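Pyridoxine 4-oxidase (PDB 4HA6) catalyses the FAD-dependent oxidation of pyridoxine at its 4-position alcohol, as a member of the GMC oxidoreductase family. Local coordinates at residues H172-N183 with Q312-R321; F325-V335 with R397-I408. All blocks are in the same frame, centred on the assembly; numbering follows the deposited sequence.

Interaction 1. Residues H172-N183 with Q312-R321. With PXM (4-(aminomethyl)-5-(hydroxymethyl)-2-methylpyridin-3-ol), chain J.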
loop_
_atom_site.group_PDB
_atom_site.type_symbol
_atom_site.label_atom_id
_atom_site.label_comp_id
_atom_site.label_asym_id
_atom_site.label_seq_id
_atom_site.Cartn_x
_atom_site.Cartn_y
_atom_site.Cartn_z
ATOM N N HIS A 172 -6.176 -12.744 8.189
ATOM C CA HIS A 172 -7.206 -11.719 8.111
ATOM C C HIS A 172 -8.076 -11.856 6.880
ATOM O O HIS A 172 -8.856 -10.958 6.589
ATOM C CB HIS A 172 -6.550 -10.332 8.052
ATOM C CG HIS A 172 -5.875 -9.936 9.322
ATOM N ND1 HIS A 172 -4.502 -9.884 9.443
ATOM C CD2 HIS A 172 -6.379 -9.590 10.529
ATOM C CE1 HIS A 172 -4.191 -9.517 10.675
ATOM N NE2 HIS A 172 -5.309 -9.332 11.355
ATOM N N ASN A 173 -7.965 -12.973 6.172
ATOM C CA ASN A 173 -8.369 -12.983 4.770
ATOM C C ASN A 173 -9.602 -13.810 4.411
ATOM O O ASN A 173 -9.953 -13.949 3.230
ATOM C CB ASN A 173 -7.148 -13.341 3.911
ATOM C CG ASN A 173 -6.027 -12.321 4.088
ATOM O OD1 ASN A 173 -6.282 -11.114 4.059
ATOM N ND2 ASN A 173 -4.808 -12.794 4.344
ATOM N N SER A 174 -10.277 -14.327 5.431
ATOM C CA SER A 174 -11.410 -15.204 5.205
ATOM C C SER A 174 -12.673 -14.436 4.833
ATOM O O SER A 174 -13.671 -15.041 4.447
ATOM C CB SER A 174 -11.695 -16.012 6.459
ATOM O OG SER A 174 -12.418 -15.215 7.376
ATOM N N GLY A 175 -12.625 -13.106 4.920
ATOM C CA GLY A 175 -13.832 -12.303 4.819
ATOM C C GLY A 175 -14.189 -11.765 6.194
ATOM O O GLY A 175 -14.967 -10.815 6.321
ATOM N N GLU A 176 -13.620 -12.393 7.224
ATOM C CA GLU A 176 -13.705 -11.898 8.598
ATOM C C GLU A 176 -12.350 -11.320 8.986
ATOM O O GLU A 176 -11.350 -12.042 9.012
ATOM C CB GLU A 176 -14.086 -13.028 9.565
ATOM C CG GLU A 176 -14.214 -12.572 11.026
ATOM C CD GLU A 176 -14.729 -13.664 11.950
ATOM O OE1 GLU A 176 -14.875 -13.402 13.172
ATOM O OE2 GLU A 176 -14.979 -14.785 11.451
ATOM N N MET A 177 -12.313 -10.026 9.293
ATOM C CA MET A 177 -11.039 -9.342 9.510
ATOM C C MET A 177 -10.864 -8.845 10.957
ATOM O O MET A 177 -9.737 -8.691 11.448
ATOM C CB MET A 177 -10.890 -8.212 8.472
ATOM C CG MET A 177 -9.646 -7.380 8.594
ATOM S SD MET A 177 -9.372 -6.488 7.034
ATOM C CE MET A 177 -7.824 -5.648 7.405
ATOM N N ILE A 178 -11.977 -8.629 11.653
ATOM C CA ILE A 178 -11.928 -8.250 13.069
ATOM C C ILE A 178 -11.624 -9.480 13.908
ATOM O O ILE A 178 -12.303 -10.502 13.782
ATOM C CB ILE A 178 -13.268 -7.652 13.552
ATOM C CG1 ILE A 178 -13.410 -6.202 13.087
ATOM C CG2 ILE A 178 -13.375 -7.702 15.061
ATOM C CD1 ILE A 178 -14.717 -5.573 13.499
ATOM N N GLY A 179 -10.608 -9.386 14.762
ATOM C CA GLY A 179 -10.227 -10.513 15.608
ATOM C C GLY A 179 -8.759 -10.406 15.981
ATOM O O GLY A 179 -8.171 -9.330 15.836
ATOM N N VAL A 180 -8.174 -11.502 16.470
ATOM C CA VAL A 180 -6.748 -11.529 16.797
ATOM C C VAL A 180 -6.071 -12.670 16.035
ATOM O O VAL A 180 -6.664 -13.739 15.872
ATOM C CB VAL A 180 -6.484 -11.647 18.320
ATOM C CG1 VAL A 180 -6.914 -10.377 19.045
ATOM C CG2 VAL A 180 -7.186 -12.866 18.904
ATOM N N THR A 181 -4.854 -12.422 15.540
ATOM C CA THR A 181 -4.144 -13.385 14.695
ATOM C C THR A 181 -2.774 -12.825 14.354
ATOM O O THR A 181 -2.610 -11.606 14.251
ATOM C CB THR A 181 -4.927 -13.686 13.368
ATOM O OG1 THR A 181 -4.211 -14.632 12.555
ATOM C CG2 THR A 181 -5.137 -12.420 12.567
ATOM N N PRO A 182 -1.772 -13.708 14.192
ATOM C CA PRO A 182 -0.535 -13.227 13.567
ATOM C C PRO A 182 -0.844 -12.778 12.142
ATOM O O PRO A 182 -1.697 -13.397 11.494
ATOM C CB PRO A 182 0.350 -14.485 13.511
ATOM C CG PRO A 182 -0.224 -15.425 14.528
ATOM C CD PRO A 182 -1.703 -15.132 14.569
ATOM N N ASN A 183 -0.178 -11.731 11.659
ATOM C CA ASN A 183 -0.333 -11.324 10.267
ATOM C C ASN A 183 0.114 -12.425 9.323
ATOM O O ASN A 183 1.144 -13.056 9.554
ATOM C CB ASN A 183 0.502 -10.075 9.973
ATOM C CG ASN A 183 0.166 -8.918 10.895
ATOM O OD1 ASN A 183 -0.950 -8.821 11.389
ATOM N ND2 ASN A 183 1.139 -8.040 11.134
ATOM N N GLN A 312 9.077 -10.104 10.993
ATOM C CA GLN A 312 9.067 -8.781 10.371
ATOM C C GLN A 312 8.812 -7.629 11.358
ATOM O O GLN A 312 8.477 -6.509 10.937
ATOM C CB GLN A 312 7.991 -8.761 9.283
ATOM C CG GLN A 312 6.584 -9.041 9.831
ATOM C CD GLN A 312 5.554 -8.036 9.328
ATOM O OE1 GLN A 312 4.347 -8.251 9.444
ATOM N NE2 GLN A 312 6.032 -6.928 8.768
ATOM N N HIS A 313 8.953 -7.916 12.655
ATOM C CA HIS A 313 8.838 -6.924 13.743
ATOM C C HIS A 313 7.409 -6.499 14.103
ATOM O O HIS A 313 7.077 -6.333 15.283
ATOM C CB HIS A 313 9.711 -5.682 13.485
ATOM C CG HIS A 313 11.138 -6.003 13.161
ATOM N ND1 HIS A 313 12.054 -6.375 14.121
ATOM C CD2 HIS A 313 11.806 -6.001 11.981
ATOM C CE1 HIS A 313 13.225 -6.592 13.546
ATOM N NE2 HIS A 313 13.101 -6.373 12.249
ATOM N N SER A 314 6.575 -6.299 13.089
ATOM C CA SER A 314 5.182 -5.930 13.312
ATOM C C SER A 314 4.327 -7.142 12.991
ATOM O O SER A 314 3.859 -7.300 11.862
ATOM C CB SER A 314 4.799 -4.771 12.406
ATOM O OG SER A 314 3.505 -4.299 12.723
ATOM N N GLU A 315 4.129 -7.992 13.993
ATOM C CA GLU A 315 3.717 -9.364 13.763
ATOM C C GLU A 315 2.215 -9.589 13.805
ATOM O O GLU A 315 1.730 -10.584 13.260
ATOM C CB GLU A 315 4.401 -10.294 14.777
ATOM C CG GLU A 315 5.913 -10.150 14.836
ATOM C CD GLU A 315 6.590 -11.329 15.510
ATOM O OE1 GLU A 315 5.889 -12.123 16.174
ATOM O OE2 GLU A 315 7.824 -11.466 15.357
ATOM N N SER A 316 1.477 -8.681 14.443
ATOM C CA SER A 316 0.047 -8.915 14.669
ATOM C C SER A 316 -0.784 -7.624 14.735
ATOM O O SER A 316 -0.726 -6.891 15.730
ATOM C CB SER A 316 -0.141 -9.720 15.964
ATOM O OG SER A 316 -1.504 -10.045 16.185
ATOM N N MET A 317 -1.541 -7.350 13.672
ATOM C CA MET A 317 -2.558 -6.301 13.698
ATOM C C MET A 317 -3.830 -6.882 14.254
ATOM O O MET A 317 -4.230 -7.988 13.861
ATOM C CB MET A 317 -2.883 -5.813 12.287
ATOM C CG MET A 317 -1.740 -5.190 11.549
ATOM S SD MET A 317 -1.054 -3.910 12.570
ATOM C CE MET A 317 0.487 -4.743 12.974
ATOM N N ALA A 318 -4.478 -6.140 15.149
ATOM C CA ALA A 318 -5.807 -6.506 15.611
ATOM C C ALA A 318 -6.780 -5.435 15.135
ATOM O O ALA A 318 -6.782 -4.322 15.669
ATOM C CB ALA A 318 -5.835 -6.607 17.128
ATOM N N TYR A 319 -7.588 -5.762 14.127
ATOM C CA TYR A 319 -8.641 -4.863 13.661
ATOM C C TYR A 319 -9.895 -5.060 14.504
ATOM O O TYR A 319 -10.171 -6.173 14.957
ATOM C CB TYR A 319 -8.942 -5.135 12.182
ATOM C CG TYR A 319 -7.703 -4.971 11.350
ATOM C CD1 TYR A 319 -7.335 -3.715 10.888
ATOM C CD2 TYR A 319 -6.868 -6.052 11.075
ATOM C CE1 TYR A 319 -6.184 -3.539 10.135
ATOM C CE2 TYR A 319 -5.699 -5.888 10.324
ATOM C CZ TYR A 319 -5.366 -4.614 9.867
ATOM O OH TYR A 319 -4.215 -4.388 9.133
ATOM N N MET A 320 -10.663 -3.990 14.705
ATOM C CA MET A 320 -11.837 -4.075 15.567
ATOM C C MET A 320 -12.770 -2.884 15.352
ATOM O O MET A 320 -12.448 -1.930 14.629
ATOM C CB MET A 320 -11.397 -4.156 17.038
ATOM C CG MET A 320 -10.636 -2.915 17.527
ATOM S SD MET A 320 -9.667 -3.137 19.056
ATOM C CE MET A 320 -8.199 -3.943 18.419
ATOM N N ARG A 321 -13.932 -2.934 15.987
ATOM C CA ARG A 321 -14.817 -1.793 15.955
ATOM C C ARG A 321 -14.251 -0.783 16.952
ATOM O O ARG A 321 -13.492 -1.146 17.858
ATOM C CB ARG A 321 -16.251 -2.209 16.305
ATOM C CG ARG A 321 -16.847 -3.254 15.344
ATOM C CD ARG A 321 -17.072 -2.697 13.932
ATOM N NE ARG A 321 -18.177 -1.749 13.919
ATOM C CZ ARG A 321 -18.602 -1.101 12.839
ATOM N NH1 ARG A 321 -18.016 -1.304 11.660
ATOM N NH2 ARG A 321 -19.614 -0.247 12.941
HETATM N N1 PXM J . 4.200 -1.401 10.271
HETATM C C2 PXM J . 4.316 -0.529 9.272
HETATM C C2A PXM J . 4.876 0.845 9.471
HETATM C C3 PXM J . 3.890 -0.960 8.025
HETATM O O3 PXM J . 3.987 -0.097 6.956
HETATM C C4 PXM J . 3.354 -2.250 7.825
HETATM C C5 PXM J . 3.258 -3.127 8.946
HETATM C C5A PXM J . 2.735 -4.550 8.936
HETATM O O5 PXM J . 1.843 -4.908 7.938
HETATM C C6 PXM J . 3.711 -2.635 10.175
HETATM C C4A PXM J . 2.925 -2.604 6.429
HETATM N N4 PXM J . 2.094 -1.616 5.805
HETATM O O HOH W 1 -7.806 -8.494 13.250
HETATM O O HOH W 2 -4.346 -9.615 16.024
HETATM O O HOH W 3 3.060 -12.390 11.450
#
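His-172 and Tyr-319 form an edge-to-face pair, the tyrosine edge pointing at the imidazole face, planes 85° apart. Met-177 CE lies over the centre of the tyrosine ring, 3.6 Å from its centroid. On the other imidazole face lies Thr-181 CG2, while NE2 donates within the ring plane to Met-317 O (3.0 Å), a bent bond that meets the carbonyl from above its plane. With an alanine in place of His-172, Met-317 O would probably be left to its water and a gap would open between Tyr-319 and Thr-181. Asn-183 is held through both backbone and side chain: its N reaches Glu-315 O at 2.7 Å, and with CG beside that N (chi1 -56°), OD1 accepts a nearly straight bond (173°) from Met-317 N. Ser-316 OG donates to Thr-181 O (2.7 Å), and three waters join in: one accepts from Tyr-319 N and donates to Met-177 O and Gly-179 O, another links Thr-181 N to Met-317 O, a third Asn-183 O to Glu-315 O. Partly exposed Arg-321 forms the looser margin, its CG 3.6 Å from Ile-178 CD1. Strand 314-320, whose Ser-314 borders the pyridoxamine pocket, pairs with strand 333-338, and helix 152-163 packs Ile-158 against Val-180, Pro-182 and Ser-316.

Interaction 2. Residues F325-V335 with R397-I408; sequences FTAAGQPEIVV and RFRRALEASRTI
Ile-333 lies against the small-residue face of helix 397-408, and following it outward shows how one branched side chain can fit the surface of a helix. CB stands 3.9 Å from Ala-401 CB. From there CG2, set beside the backbone N, reaches back toward the earlier turn and meets Arg-397 O at 3.5 Å. The other branch has CG1 between the backbone N and the carbonyl carbon (chi1 59°), which sends CD1 forward along the helix; this tip sits 3.8 Å from Ala-404 CB and also touches Arg-400 O. Two residues on, Val-335 rests both methyls on Ser-405: CG2 approaches the Ser-405 N at 3.6 Å, and CG1 lies beside OG, whose hydrogen-bonding partner is Asn-298. The axes of strand 333-335 and helix 397-408 approach to 7.9 Å, running roughly together at 31°, consistent with the small side chains of Ala-401 and Ala-404. Phe-325 enters from the loop, placing CZ 4.2 Å from Ala-404 CB, with Thr-407 CG2 and Ile-408 as further apolar neighbours. At the Arg-397 end of the helix segment, Glu-332 OE2 forms a salt bridge with Arg-397 NH2 (3.3 Å). The carboxylate sits over a guanidinium face, with the two planes 47° apart, so the attraction is electrostatic and no hydrogen bond joins them; OE1 takes its hydrogen bond from Ala-322 N. Glu-332 and Ile-333 form a classic beta bulge opposite Met-320 of strand 314-320. Strand 355-362 flanks 333-338 on its other side and also touches helix 392-409, which in turn packs Phe-398 and Leu-402 against helix 430-440.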
loop_
_atom_site.group_PDB
_atom_site.type_symbol
_atom_site.label_atom_id
_atom_site.label_comp_id
_atom_site.label_asym_id
_atom_site.label_seq_id
_atom_site.Cartn_x
_atom_site.Cartn_y
_atom_site.Cartn_z
ATOM N N PHE A 325 -14.889 -4.497 21.810
ATOM C CA PHE A 325 -13.989 -5.575 21.416
ATOM C C PHE A 325 -14.755 -6.814 20.936
ATOM O O PHE A 325 -14.172 -7.717 20.340
ATOM C CB PHE A 325 -13.059 -5.946 22.574
ATOM C CG PHE A 325 -12.091 -4.861 22.948
ATOM C CD1 PHE A 325 -10.948 -4.638 22.184
ATOM C CD2 PHE A 325 -12.311 -4.081 24.069
ATOM C CE1 PHE A 325 -10.045 -3.645 22.526
ATOM C CE2 PHE A 325 -11.420 -3.090 24.428
ATOM C CZ PHE A 325 -10.273 -2.872 23.656
ATOM N N THR A 326 -16.062 -6.851 21.184
ATOM C CA THR A 326 -16.858 -8.044 20.879
ATOM C C THR A 326 -17.665 -7.898 19.601
ATOM O O THR A 326 -18.132 -8.886 19.034
ATOM C CB THR A 326 -17.836 -8.384 22.031
ATOM O OG1 THR A 326 -18.562 -7.202 22.420
ATOM C CG2 THR A 326 -17.064 -8.938 23.228
ATOM N N ALA A 327 -17.841 -6.662 19.154
ATOM C CA ALA A 327 -18.619 -6.410 17.947
ATOM C C ALA A 327 -17.870 -6.847 16.683
ATOM O O ALA A 327 -16.637 -6.728 16.594
ATOM C CB ALA A 327 -19.002 -4.948 17.868
ATOM N N ALA A 328 -18.633 -7.336 15.707
ATOM C CA ALA A 328 -18.095 -7.864 14.459
ATOM C C ALA A 328 -18.262 -6.846 13.332
ATOM O O ALA A 328 -18.760 -5.728 13.552
ATOM C CB ALA A 328 -18.799 -9.170 14.106
ATOM N N GLY A 329 -17.851 -7.230 12.125
ATOM C CA GLY A 329 -18.134 -6.421 10.946
ATOM C C GLY A 329 -16.918 -5.727 10.369
ATOM O O GLY A 329 -15.791 -6.227 10.493
ATOM N N GLN A 330 -17.137 -4.572 9.743
ATOM C CA GLN A 330 -16.047 -3.834 9.109
ATOM C C GLN A 330 -15.179 -3.132 10.143
ATOM O O GLN A 330 -15.702 -2.470 11.042
ATOM C CB GLN A 330 -16.589 -2.800 8.137
ATOM C CG GLN A 330 -15.492 -2.147 7.320
ATOM C CD GLN A 330 -16.032 -1.092 6.411
ATOM O OE1 GLN A 330 -16.991 -0.415 6.772
ATOM N NE2 GLN A 330 -15.431 -0.934 5.215
ATOM N N PRO A 331 -13.847 -3.295 10.039
ATOM C CA PRO A 331 -12.985 -2.647 11.041
ATOM C C PRO A 331 -13.153 -1.135 11.032
ATOM O O PRO A 331 -13.491 -0.568 9.987
ATOM C CB PRO A 331 -11.566 -2.999 10.574
ATOM C CG PRO A 331 -11.713 -4.274 9.765
ATOM C CD PRO A 331 -13.100 -4.200 9.139
ATOM N N GLU A 332 -12.917 -0.500 12.180
ATOM C CA GLU A 332 -12.862 0.961 12.254
ATOM C C GLU A 332 -11.504 1.430 12.780
ATOM O O GLU A 332 -11.025 2.505 12.421
ATOM C CB GLU A 332 -13.972 1.511 13.156
ATOM C CG GLU A 332 -15.364 1.116 12.731
ATOM C CD GLU A 332 -16.418 1.713 13.636
ATOM O OE1 GLU A 332 -16.378 1.443 14.865
ATOM O OE2 GLU A 332 -17.275 2.460 13.114
ATOM N N ILE A 333 -10.890 0.628 13.647
ATOM C CA ILE A 333 -9.557 0.946 14.156
ATOM C C ILE A 333 -8.692 -0.309 14.130
ATOM O O ILE A 333 -9.177 -1.408 13.828
ATOM C CB ILE A 333 -9.588 1.530 15.604
ATOM C CG1 ILE A 333 -10.244 0.535 16.570
ATOM C CG2 ILE A 333 -10.294 2.880 15.663
ATOM C CD1 ILE A 333 -10.452 1.076 17.986
ATOM N N VAL A 334 -7.414 -0.140 14.454
ATOM C CA VAL A 334 -6.465 -1.247 14.496
ATOM C C VAL A 334 -5.438 -0.961 15.587
ATOM O O VAL A 334 -5.062 0.195 15.805
ATOM C CB VAL A 334 -5.744 -1.432 13.133
ATOM C CG1 VAL A 334 -5.072 -0.145 12.702
ATOM C CG2 VAL A 334 -4.724 -2.587 13.200
ATOM N N VAL A 335 -5.034 -2.000 16.311
ATOM C CA VAL A 335 -3.936 -1.888 17.264
ATOM C C VAL A 335 -2.976 -3.011 16.930
ATOM O O VAL A 335 -3.378 -4.170 16.892
ATOM C CB VAL A 335 -4.397 -2.039 18.735
ATOM C CG1 VAL A 335 -3.189 -2.101 19.660
ATOM C CG2 VAL A 335 -5.315 -0.894 19.135
ATOM N N ARG A 397 -11.980 8.999 15.949
ATOM C CA ARG A 397 -11.633 7.585 15.804
ATOM C C ARG A 397 -10.214 7.240 16.310
ATOM O O ARG A 397 -10.006 6.162 16.878
ATOM C CB ARG A 397 -11.778 7.148 14.340
ATOM C CG ARG A 397 -13.205 6.993 13.864
ATOM C CD ARG A 397 -13.780 5.683 14.391
ATOM N NE ARG A 397 -15.190 5.498 14.054
ATOM C CZ ARG A 397 -16.188 5.615 14.929
ATOM N NH1 ARG A 397 -15.936 5.924 16.204
ATOM N NH2 ARG A 397 -17.436 5.418 14.528
ATOM N N PHE A 398 -9.244 8.132 16.091
ATOM C CA PHE A 398 -7.873 7.901 16.574
ATOM C C PHE A 398 -7.790 7.936 18.104
ATOM O O PHE A 398 -6.924 7.283 18.689
ATOM C CB PHE A 398 -6.903 8.934 15.998
ATOM C CG PHE A 398 -5.828 8.340 15.117
ATOM C CD1 PHE A 398 -4.821 7.550 15.658
ATOM C CD2 PHE A 398 -5.818 8.593 13.752
ATOM C CE1 PHE A 398 -3.816 6.998 14.827
ATOM C CE2 PHE A 398 -4.831 8.051 12.920
ATOM C CZ PHE A 398 -3.828 7.254 13.462
ATOM N N ARG A 399 -8.664 8.717 18.746
ATOM C CA ARG A 399 -8.815 8.648 20.203
ATOM C C ARG A 399 -9.300 7.252 20.585
ATOM O O ARG A 399 -8.794 6.646 21.538
ATOM C CB ARG A 399 -9.820 9.684 20.723
ATOM C CG ARG A 399 -9.339 11.124 20.651
ATOM C CD ARG A 399 -10.367 12.077 21.254
ATOM N NE ARG A 399 -10.248 13.383 20.611
ATOM C CZ ARG A 399 -11.275 14.172 20.314
ATOM N NH1 ARG A 399 -12.524 13.808 20.615
ATOM N NH2 ARG A 399 -11.048 15.339 19.731
ATOM N N ARG A 400 -10.285 6.749 19.850
ATOM C CA ARG A 400 -10.795 5.405 20.116
ATOM C C ARG A 400 -9.673 4.381 19.939
ATOM O O ARG A 400 -9.551 3.430 20.731
ATOM C CB ARG A 400 -11.994 5.073 19.222
ATOM C CG ARG A 400 -13.185 6.055 19.317
ATOM C CD ARG A 400 -13.926 5.992 20.663
ATOM N NE ARG A 400 -13.250 6.747 21.725
ATOM C CZ ARG A 400 -13.315 8.073 21.878
ATOM N NH1 ARG A 400 -14.028 8.823 21.039
ATOM N NH2 ARG A 400 -12.658 8.659 22.874
ATOM N N ALA A 401 -8.819 4.593 18.933
ATOM C CA ALA A 401 -7.744 3.626 18.657
ATOM C C ALA A 401 -6.720 3.641 19.789
ATOM O O ALA A 401 -6.325 2.574 20.286
ATOM C CB ALA A 401 -7.065 3.909 17.317
ATOM N N LEU A 402 -6.286 4.842 20.185
ATOM C CA LEU A 402 -5.334 4.989 21.298
ATOM C C LEU A 402 -5.939 4.375 22.545
ATOM O O LEU A 402 -5.250 3.719 23.338
ATOM C CB LEU A 402 -5.074 6.460 21.600
ATOM C CG LEU A 402 -3.695 6.932 22.098
ATOM C CD1 LEU A 402 -3.824 8.219 22.894
ATOM C CD2 LEU A 402 -2.884 5.879 22.864
ATOM N N GLU A 403 -7.230 4.605 22.745
ATOM C CA GLU A 403 -7.860 4.051 23.933
ATOM C C GLU A 403 -7.904 2.543 23.876
ATOM O O GLU A 403 -7.759 1.882 24.900
ATOM C CB GLU A 403 -9.250 4.645 24.153
ATOM C CG GLU A 403 -9.161 6.081 24.598
ATOM C CD GLU A 403 -10.500 6.687 24.877
ATOM O OE1 GLU A 403 -11.501 6.218 24.283
ATOM O OE2 GLU A 403 -10.538 7.636 25.687
ATOM N N ALA A 404 -8.097 1.993 22.682
ATOM C CA ALA A 404 -8.160 0.543 22.568
ATOM C C ALA A 404 -6.782 -0.027 22.857
ATOM O O ALA A 404 -6.648 -1.067 23.513
ATOM C CB ALA A 404 -8.643 0.129 21.195
ATOM N N SER A 405 -5.759 0.675 22.372
ATOM C CA SER A 405 -4.375 0.233 22.514
ATOM C C SER A 405 -3.955 0.162 23.981
ATOM O O SER A 405 -3.309 -0.800 24.423
ATOM C CB SER A 405 -3.443 1.198 21.768
ATOM O OG SER A 405 -2.107 0.743 21.836
ATOM N N ARG A 406 -4.289 1.198 24.737
ATOM C CA ARG A 406 -3.901 1.224 26.138
ATOM C C ARG A 406 -4.649 0.148 26.934
ATOM O O ARG A 406 -4.053 -0.500 27.791
ATOM C CB ARG A 406 -4.090 2.625 26.716
ATOM C CG ARG A 406 -3.248 3.676 25.968
ATOM C CD ARG A 406 -3.332 5.035 26.631
ATOM N NE ARG A 406 -2.616 5.033 27.898
ATOM C CZ ARG A 406 -2.875 5.866 28.900
ATOM N NH1 ARG A 406 -3.841 6.768 28.782
ATOM N NH2 ARG A 406 -2.172 5.792 30.022
ATOM N N THR A 407 -5.927 -0.071 26.617
ATOM C CA THR A 407 -6.701 -1.132 27.273
ATOM C C THR A 407 -6.005 -2.481 27.052
ATOM O O THR A 407 -5.739 -3.224 28.008
ATOM C CB THR A 407 -8.169 -1.185 26.772
ATOM O OG1 THR A 407 -8.824 0.053 27.080
ATOM C CG2 THR A 407 -8.942 -2.315 27.435
ATOM N N ILE A 408 -5.684 -2.788 25.798
ATOM C CA ILE A 408 -4.966 -4.024 25.490
ATOM C C ILE A 408 -3.596 -4.029 26.166
ATOM O O ILE A 408 -3.235 -5.008 26.819
ATOM C CB ILE A 408 -4.791 -4.253 23.984
ATOM C CG1 ILE A 408 -6.156 -4.458 23.313
ATOM C CG2 ILE A 408 -3.883 -5.464 23.744
ATOM C CD1 ILE A 408 -6.120 -4.381 21.798
#

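Overall arrangement
The two contacts illustrate how an antiparallel sheet can be built on from separate parts of the chain. Their centres are 12 Å apart, and they come in series: interaction 1 closes at residue 321 before interaction 2 opens at 325. Strands 314-320 and 333-338 are successive in sequence and adjacent in the same sheet, joined by bonds such as Ala-318 N to Val-335 O, while Arg-321 NH1 reaches Gln-330 O in the connecting loop. Interaction 1 brings the loop 172-183 to the first strand; interaction 2 brings helix 392-409 to the second. The sheet that carries Ser-314 at the pyridoxamine pocket is thus also the one on which this loop and helix pack.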